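Local coordinates for protein particle-associated glycoside hydrolase (Acinetobacter phage Fri1, PDB 6C72) that serves as a trimeric phage tailspike that degrades the capsular polysaccharide of Acinetobacter baumannii, probably by glycoside hydrolysis during virus entry, at residues K138-S143 with L191-V196; K512-G517 with K527-L532; D551-V556 with G569-A574. All coordinates share one frame; numbering follows the deposited sequence.

Overall arrangement
Contact 1 lies far along the spike from the other two, its centre about 81 Å from that of contact 2 and 85 Å from that of contact 3, on the opposite side of the chain's centre. It is buried and joins parallel neighbouring strands by backbone bonds and apolar side chains. Contact 2 is buried as well, but antiparallel: a hairpin with regular paired bonds, oily on one face and mixed on the other. Contact 3, about 13 Å from contact 2 between centres, is partly exposed and joins loops through a threonine hydroxyl, a water and the packing of Ile570. Contacts 2 and 3 belong to the same C-terminal domain and touch where Lys527 meets Asp551 and Tyr554.

Contact 1: residues K138-S143 with L191-V196; sequences KAMAKS and LVPENV
This is a buried parallel strand pairing at the point where two neighbouring strands, 133-140 and 188-192, run out into loops. Met140 is bridged to Leu191, and the carbonyl of Ala139 and the amide of Ala141 reach to the backbone of Leu191 on both sides of that bridge. Leu191 N donates to Ala139 O at 3.0 Å, and Ala141 N donates to Leu191 O at 2.7 Å, so one residue is gripped through both its amide and its carbonyl.

Beyond these bonds the side chains take over. Met140 turns CG away from its own backbone N (chi1 -171°), and its flexible chain brings the CG methylene into close contact with the ring of Pro193, Met140 CG 3.4 Å from Pro193 CG, while Met140 SD stays 4.0 Å from Pro193 CG. Pro193, with no amide hydrogen to offer, suits the end of the strand, and its CD lies 3.4 Å from Ala141 O. The small Ala141 allows the valines to come close: its CB is 3.9 Å from Val192 CG2, while Val196 spreads its two methyls along the opposing backbone, CG2 near Ala141 O and CG1 near the peptide joining Lys142 to Ser143.

Residues 193-196 form a type II turn in which Asn195 takes a positive phi of 66°, a conformation asparagine tolerates well. A water 2.9 Å from Ser143 OG links it to the carbonyl of Asn195, and Ser143 OG also bonds Thr197 N. Helix 110-122 packs on Ala139 and Lys142, whose ammonium pairs with Asp118, while Asn195 ND2 reaches Gln171 O of the second subunit. Parallel pairing of strands from successive coils, continued along the chain, is characteristic of the right-handed beta-helix of phage tailspikes.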
loop_
_atom_site.group_PDB
_atom_site.type_symbol
_atom_site.label_atom_id
_atom_site.label_comp_id
_atom_site.label_asym_id
_atom_site.label_seq_id
_atom_site.Cartn_x
_atom_site.Cartn_y
_atom_site.Cartn_z
ATOM N N LYS A 138 9.467 -31.752 -19.906
ATOM C CA LYS A 138 9.917 -30.402 -19.619
ATOM C C LYS A 138 9.518 -29.500 -20.771
ATOM O O LYS A 138 9.448 -29.934 -21.917
ATOM C CB LYS A 138 11.426 -30.343 -19.363
ATOM C CG LYS A 138 12.307 -30.667 -20.506
ATOM C CD LYS A 138 13.764 -30.562 -20.073
ATOM C CE LYS A 138 14.705 -30.691 -21.263
ATOM N NZ LYS A 138 16.107 -30.313 -20.898
ATOM N N ALA A 139 9.184 -28.264 -20.449
ATOM C CA ALA A 139 8.634 -27.340 -21.425
ATOM C C ALA A 139 9.357 -26.011 -21.341
ATOM O O ALA A 139 9.703 -25.531 -20.255
ATOM C CB ALA A 139 7.132 -27.123 -21.221
ATOM N N MET A 140 9.600 -25.443 -22.505
ATOM C CA MET A 140 10.078 -24.083 -22.626
ATOM C C MET A 140 8.850 -23.204 -22.827
ATOM O O MET A 140 8.070 -23.436 -23.758
ATOM C CB MET A 140 11.058 -23.984 -23.793
ATOM C CG MET A 140 11.796 -22.692 -23.935
ATOM S SD MET A 140 13.071 -22.777 -25.234
ATOM C CE MET A 140 13.900 -24.300 -24.778
ATOM N N ALA A 141 8.629 -22.262 -21.907
ATOM C CA ALA A 141 7.503 -21.348 -22.033
ATOM C C ALA A 141 7.666 -20.462 -23.269
ATOM O O ALA A 141 8.783 -20.134 -23.695
ATOM C CB ALA A 141 7.369 -20.481 -20.777
ATOM N N LYS A 142 6.534 -20.090 -23.856
ATOM C CA LYS A 142 6.497 -19.187 -24.993
ATOM C C LYS A 142 5.500 -18.075 -24.689
ATOM O O LYS A 142 4.577 -18.250 -23.895
ATOM C CB LYS A 142 6.122 -19.943 -26.277
ATOM C CG LYS A 142 7.088 -21.077 -26.632
ATOM C CD LYS A 142 8.530 -20.574 -26.691
ATOM C CE LYS A 142 9.557 -21.706 -26.644
ATOM N NZ LYS A 142 9.674 -22.425 -27.953
ATOM N N SER A 143 5.664 -16.938 -25.355
ATOM C CA SER A 143 4.945 -15.735 -24.946
ATOM C C SER A 143 3.428 -15.917 -25.028
ATOM O O SER A 143 2.898 -16.518 -25.969
ATOM C CB SER A 143 5.385 -14.534 -25.783
ATOM O OG SER A 143 6.735 -14.205 -25.501
ATOM N N LEU A 191 10.804 -23.772 -18.044
ATOM C CA LEU A 191 11.765 -22.695 -18.254
ATOM C C LEU A 191 11.105 -21.531 -18.984
ATOM O O LEU A 191 10.499 -21.714 -20.043
ATOM C CB LEU A 191 12.973 -23.197 -19.043
ATOM C CG LEU A 191 14.024 -22.163 -19.461
ATOM C CD1 LEU A 191 14.724 -21.551 -18.256
ATOM C CD2 LEU A 191 15.017 -22.778 -20.441
ATOM N N VAL A 192 11.209 -20.340 -18.415
ATOM C CA VAL A 192 10.681 -19.164 -19.093
ATOM C C VAL A 192 11.859 -18.355 -19.621
ATOM O O VAL A 192 12.438 -17.557 -18.873
ATOM C CB VAL A 192 9.800 -18.322 -18.167
ATOM C CG1 VAL A 192 9.091 -17.265 -18.971
ATOM C CG2 VAL A 192 8.811 -19.212 -17.405
ATOM N N PRO A 193 12.234 -18.519 -20.893
ATOM C CA PRO A 193 13.431 -17.851 -21.418
ATOM C C PRO A 193 13.297 -16.341 -21.359
ATOM O O PRO A 193 12.204 -15.793 -21.207
ATOM C CB PRO A 193 13.504 -18.318 -22.881
ATOM C CG PRO A 193 12.676 -19.513 -22.949
ATOM C CD PRO A 193 11.575 -19.343 -21.914
ATOM N N GLU A 194 14.437 -15.670 -21.514
ATOM C CA GLU A 194 14.419 -14.223 -21.658
ATOM C C GLU A 194 13.607 -13.842 -22.891
ATOM O O GLU A 194 13.509 -14.605 -23.856
ATOM C CB GLU A 194 15.841 -13.663 -21.743
ATOM C CG GLU A 194 16.650 -14.143 -22.955
ATOM C CD GLU A 194 17.375 -15.453 -22.704
ATOM O OE1 GLU A 194 16.969 -16.173 -21.759
ATOM O OE2 GLU A 194 18.341 -15.752 -23.450
ATOM N N ASN A 195 12.978 -12.672 -22.828
ATOM C CA ASN A 195 12.102 -12.127 -23.859
ATOM C C ASN A 195 10.813 -12.923 -24.055
ATOM O O ASN A 195 10.058 -12.633 -24.992
ATOM C CB ASN A 195 12.822 -11.963 -25.201
ATOM C CG ASN A 195 13.742 -10.765 -25.205
ATOM O OD1 ASN A 195 13.405 -9.721 -24.637
ATOM N ND2 ASN A 195 14.898 -10.891 -25.854
ATOM N N VAL A 196 10.537 -13.922 -23.222
ATOM C CA VAL A 196 9.229 -14.567 -23.205
ATOM C C VAL A 196 8.350 -13.830 -22.198
ATOM O O VAL A 196 8.693 -13.730 -21.014
ATOM C CB VAL A 196 9.342 -16.065 -22.877
ATOM C CG1 VAL A 196 7.973 -16.639 -22.559
ATOM C CG2 VAL A 196 9.983 -16.818 -24.065
HETATM O O HOH W 1 7.925 -11.545 -25.768
#

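Contact 2: residues K512-G517 with K527-L532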
loop_
_atom_site.group_PDB
_atom_site.type_symbol
_atom_site.label_atom_id
_atom_site.label_comp_id
_atom_site.label_asym_id
_atom_site.label_seq_id
_atom_site.Cartn_x
_atom_site.Cartn_y
_atom_site.Cartn_z
ATOM N N LYS A 512 24.010 39.108 31.171
ATOM C CA LYS A 512 24.950 38.547 32.129
ATOM C C LYS A 512 25.906 37.631 31.367
ATOM O O LYS A 512 25.465 36.689 30.697
ATOM C CB LYS A 512 24.205 37.797 33.236
ATOM C CG LYS A 512 25.107 37.230 34.310
ATOM C CD LYS A 512 24.339 36.302 35.183
ATOM C CE LYS A 512 25.234 35.615 36.181
ATOM N NZ LYS A 512 24.420 34.661 37.031
ATOM N N ILE A 513 27.205 37.920 31.453
ATOM C CA ILE A 513 28.253 37.142 30.789
ATOM C C ILE A 513 29.021 36.377 31.858
ATOM O O ILE A 513 29.537 36.980 32.800
ATOM C CB ILE A 513 29.219 38.035 29.989
ATOM C CG1 ILE A 513 28.511 38.748 28.838
ATOM C CG2 ILE A 513 30.386 37.194 29.460
ATOM C CD1 ILE A 513 28.083 40.137 29.136
ATOM N N THR A 514 29.108 35.058 31.718
ATOM C CA THR A 514 29.858 34.219 32.648
ATOM C C THR A 514 31.111 33.707 31.964
ATOM O O THR A 514 31.032 33.120 30.885
ATOM C CB THR A 514 29.017 33.047 33.149
ATOM O OG1 THR A 514 27.827 33.561 33.750
ATOM C CG2 THR A 514 29.790 32.249 34.187
ATOM N N ILE A 515 32.260 33.941 32.582
ATOM C CA ILE A 515 33.553 33.575 32.025
ATOM C C ILE A 515 34.190 32.598 32.992
ATOM O O ILE A 515 34.303 32.895 34.184
ATOM C CB ILE A 515 34.455 34.812 31.840
ATOM C CG1 ILE A 515 33.702 35.931 31.125
ATOM C CG2 ILE A 515 35.693 34.455 31.032
ATOM C CD1 ILE A 515 34.371 37.278 31.269
ATOM N N THR A 516 34.595 31.434 32.492
ATOM C CA THR A 516 35.221 30.455 33.367
ATOM C C THR A 516 36.251 29.656 32.577
ATOM O O THR A 516 36.232 29.632 31.344
ATOM C CB THR A 516 34.166 29.551 34.026
ATOM O OG1 THR A 516 34.783 28.725 35.023
ATOM C CG2 THR A 516 33.490 28.685 33.010
ATOM N N GLY A 517 37.193 29.045 33.293
ATOM C CA GLY A 517 38.205 28.238 32.631
ATOM C C GLY A 517 37.717 26.833 32.302
ATOM O O GLY A 517 36.844 26.268 32.967
ATOM N N LYS A 527 42.060 29.544 35.698
ATOM C CA LYS A 527 41.164 29.432 36.845
ATOM C C LYS A 527 40.433 30.754 36.986
ATOM O O LYS A 527 41.033 31.761 37.378
ATOM C CB LYS A 527 41.904 29.092 38.140
ATOM C CG LYS A 527 42.292 27.634 38.300
ATOM C CD LYS A 527 43.734 27.455 37.951
ATOM C CE LYS A 527 44.191 26.007 38.081
ATOM N NZ LYS A 527 45.608 26.002 37.577
ATOM N N ALA A 528 39.136 30.740 36.706
ATOM C CA ALA A 528 38.351 31.958 36.763
ATOM C C ALA A 528 36.883 31.587 36.773
ATOM O O ALA A 528 36.479 30.580 36.190
ATOM C CB ALA A 528 38.647 32.885 35.574
ATOM N N TYR A 529 36.105 32.388 37.492
ATOM C CA TYR A 529 34.648 32.387 37.381
ATOM C C TYR A 529 34.227 33.835 37.618
ATOM O O TYR A 529 34.207 34.312 38.763
ATOM C CB TYR A 529 33.987 31.426 38.358
ATOM C CG TYR A 529 32.543 31.148 38.007
ATOM C CD1 TYR A 529 31.576 32.146 38.126
ATOM C CD2 TYR A 529 32.128 29.877 37.607
ATOM C CE1 TYR A 529 30.246 31.907 37.807
ATOM C CE2 TYR A 529 30.793 29.616 37.301
ATOM C CZ TYR A 529 29.854 30.638 37.402
ATOM O OH TYR A 529 28.526 30.400 37.099
ATOM N N VAL A 530 33.966 34.541 36.527
ATOM C CA VAL A 530 33.731 35.976 36.533
ATOM C C VAL A 530 32.371 36.232 35.912
ATOM O O VAL A 530 32.058 35.676 34.852
ATOM C CB VAL A 530 34.841 36.717 35.764
ATOM C CG1 VAL A 530 34.504 38.190 35.593
ATOM C CG2 VAL A 530 36.167 36.533 36.471
ATOM N N GLU A 531 31.556 37.041 36.578
ATOM C CA GLU A 531 30.264 37.451 36.049
ATOM C C GLU A 531 30.319 38.931 35.694
ATOM O O GLU A 531 30.696 39.763 36.524
ATOM C CB GLU A 531 29.144 37.156 37.049
ATOM C CG GLU A 531 28.894 35.664 37.248
ATOM C CD GLU A 531 27.889 35.350 38.351
ATOM O OE1 GLU A 531 27.701 36.185 39.268
ATOM O OE2 GLU A 531 27.258 34.271 38.289
ATOM N N LEU A 532 29.979 39.248 34.450
ATOM C CA LEU A 532 29.875 40.620 33.982
ATOM C C LEU A 532 28.420 40.906 33.638
ATOM O O LEU A 532 27.732 40.056 33.056
ATOM C CB LEU A 532 30.769 40.861 32.755
ATOM C CG LEU A 532 32.267 40.539 32.859
ATOM C CD1 LEU A 532 32.987 40.960 31.608
ATOM C CD2 LEU A 532 32.915 41.197 34.083
HETATM O O HOH W 2 27.047 32.333 36.188
#
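The loop-side half of the antiparallel hairpin 509-517/528-536 pairs Ile513 with Leu532 and Ile515 with Val530, both hydrogen-bonded pairs. Ile513 N donates to Leu532 O at 2.7 Å and Val530 N to Ile515 O at 2.9 Å, each with its reciprocal bond. Their branched apolar side chains share one face and suit the interior between sheets, with Ile515 CD1 3.9 Å from Leu532 CD1. This face lies against the sheet containing strands 556-561 and 564-569, consistent with a beta-sandwich.

The mixed face of Thr514, Thr516, Tyr529 and Glu531 is turned towards neighbouring subunits. Thr514 sets its methyl obliquely against the Tyr529 ring, CG2 3.6 Å from Tyr529 CZ, while its hydroxyl shares a water with Tyr529 OH and Glu531 OE2. Lys512, fully extended, carries NZ to Glu531 OE2 at 3.1 Å, a salt bridge whose hydrogen bond is weak; Glu531 OE1 is taken by Asn546. Near the connecting loop, which carries Asp519 and Thr521 of the zinc site, Thr516 OG1, swung anti to its own N (chi1 -172°), donates to Ala528 O at 2.8 Å, which also takes a weak bond from Gly517 N. Tyr529 meets Phe533 of the third subunit edge-to-face.

Contact 3: residues D551-V556 with G569-A574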
loop_
_atom_site.group_PDB
_atom_site.type_symbol
_atom_site.label_atom_id
_atom_site.label_comp_id
_atom_site.label_asym_id
_atom_site.label_seq_id
_atom_site.Cartn_x
_atom_site.Cartn_y
_atom_site.Cartn_z
ATOM N N ASP A 551 42.025 33.938 39.413
ATOM C CA ASP A 551 43.392 33.720 39.845
ATOM C C ASP A 551 44.281 34.859 39.337
ATOM O O ASP A 551 44.219 35.207 38.152
ATOM C CB ASP A 551 43.851 32.359 39.342
ATOM C CG ASP A 551 45.132 31.903 39.975
ATOM O OD1 ASP A 551 46.202 32.413 39.584
ATOM O OD2 ASP A 551 45.070 31.067 40.903
ATOM N N PRO A 552 45.087 35.484 40.199
ATOM C CA PRO A 552 45.912 36.618 39.740
ATOM C C PRO A 552 46.942 36.240 38.696
ATOM O O PRO A 552 47.389 37.115 37.943
ATOM C CB PRO A 552 46.575 37.116 41.031
ATOM C CG PRO A 552 46.516 35.938 41.961
ATOM C CD PRO A 552 45.253 35.217 41.637
ATOM N N LEU A 553 47.321 34.966 38.612
ATOM C CA LEU A 553 48.257 34.495 37.603
ATOM C C LEU A 553 47.571 33.760 36.455
ATOM O O LEU A 553 48.023 33.866 35.310
ATOM C CB LEU A 553 49.304 33.581 38.256
ATOM C CG LEU A 553 50.475 33.070 37.413
ATOM C CD1 LEU A 553 51.371 34.205 36.952
ATOM C CD2 LEU A 553 51.294 32.046 38.183
ATOM N N TYR A 554 46.466 33.053 36.718
ATOM C CA TYR A 554 45.816 32.218 35.707
ATOM C C TYR A 554 44.411 32.687 35.348
ATOM O O TYR A 554 43.683 31.957 34.656
ATOM C CB TYR A 554 45.756 30.767 36.190
ATOM C CG TYR A 554 47.110 30.185 36.508
ATOM C CD1 TYR A 554 48.178 30.320 35.618
ATOM C CD2 TYR A 554 47.330 29.516 37.712
ATOM C CE1 TYR A 554 49.424 29.788 35.906
ATOM C CE2 TYR A 554 48.564 28.982 38.014
ATOM C CZ TYR A 554 49.614 29.119 37.105
ATOM O OH TYR A 554 50.848 28.585 37.410
ATOM N N GLY A 555 44.015 33.881 35.783
ATOM C CA GLY A 555 42.681 34.391 35.554
ATOM C C GLY A 555 42.528 35.112 34.228
ATOM O O GLY A 555 43.298 34.918 33.282
ATOM N N VAL A 556 41.521 35.980 34.178
ATOM C CA VAL A 556 41.097 36.639 32.951
ATOM C C VAL A 556 41.020 38.136 33.208
ATOM O O VAL A 556 40.778 38.576 34.335
ATOM C CB VAL A 556 39.727 36.099 32.454
ATOM C CG1 VAL A 556 38.613 36.482 33.412
ATOM C CG2 VAL A 556 39.419 36.581 31.038
ATOM N N GLY A 569 44.053 37.006 28.461
ATOM C CA GLY A 569 44.624 36.142 29.467
ATOM C C GLY A 569 45.717 36.854 30.227
ATOM O O GLY A 569 46.099 37.977 29.904
ATOM N N ILE A 570 46.240 36.168 31.237
ATOM C CA ILE A 570 47.327 36.674 32.060
ATOM C C ILE A 570 48.601 35.868 31.857
ATOM O O ILE A 570 49.697 36.427 31.813
ATOM C CB ILE A 570 46.915 36.668 33.548
ATOM C CG1 ILE A 570 45.629 37.467 33.751
ATOM C CG2 ILE A 570 48.034 37.218 34.411
ATOM C CD1 ILE A 570 45.133 37.471 35.200
ATOM N N THR A 571 48.475 34.557 31.720
ATOM C CA THR A 571 49.607 33.696 31.430
ATOM C C THR A 571 49.217 32.780 30.278
ATOM O O THR A 571 48.101 32.250 30.244
ATOM C CB THR A 571 50.013 32.902 32.673
ATOM O OG1 THR A 571 50.217 33.809 33.762
ATOM C CG2 THR A 571 51.297 32.137 32.422
ATOM N N LEU A 572 50.137 32.619 29.324
ATOM C CA LEU A 572 49.799 31.940 28.078
ATOM C C LEU A 572 49.299 30.518 28.332
ATOM O O LEU A 572 48.371 30.050 27.661
ATOM C CB LEU A 572 51.011 31.951 27.153
ATOM C CG LEU A 572 51.290 33.345 26.557
ATOM C CD1 LEU A 572 52.594 33.400 25.754
ATOM C CD2 LEU A 572 50.120 33.799 25.697
ATOM N N SER A 573 49.863 29.832 29.329
ATOM C CA SER A 573 49.407 28.477 29.622
ATOM C C SER A 573 47.957 28.464 30.086
ATOM O O SER A 573 47.269 27.455 29.932
ATOM C CB SER A 573 50.304 27.832 30.683
ATOM O OG SER A 573 50.196 28.523 31.921
ATOM N N ALA A 574 47.472 29.569 30.630
ATOM C CA ALA A 574 46.093 29.657 31.088
ATOM C C ALA A 574 45.303 30.430 30.035
ATOM O O ALA A 574 45.059 31.636 30.145
ATOM C CB ALA A 574 46.035 30.307 32.462
HETATM O O HOH W 3 45.492 33.637 32.140
#
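Thr571 OG1 donates to Leu553 O at 2.7 Å, the one direct hydrogen bond between the loops 551-556 and 569-574. The hydroxyl lies 24° out of the plane of the Leu553 carbonyl, and Leu553 CD1 is 3.4 Å from Thr571 OG1. Beside it Ile570 packs on the backbone of 552-555: its CG2 meets Leu553 O at 3.5 Å, its CG1 meets Gly555 O, and its CD1 reaches Pro552 O, so the branched apolar chain packs against these carbonyl oxygens. Ala574, small enough to sit close, brings CB to 3.8 Å from Tyr554 CB.

One water joins the loops, receiving a bond from Ile570 N and giving bonds to Gly555 O (2.8 Å) and Ala574 O (2.9 Å).

In the first loop Asp551 OD1 accepts from Leu553 N, an Asx turn, and from Tyr554 N, which extends it to an Asx motif; both donors meet OD1 on its anti side, from opposite faces of the carboxylate plane. This probably helps to hold the Leu553 carbonyl towards Thr571. The second loop is a type I turn from Thr571 to Ala574, closed by Ala574 N to Thr571 O at 2.8 Å. Further out, Ser573 is one of the zinc-site residues, with Asp519, Thr521 and Asn575; its side chain is about 5 Å from the zinc ion, and OG bonds Ala524 O, while Tyr554 packs on Ala524 and Lys527.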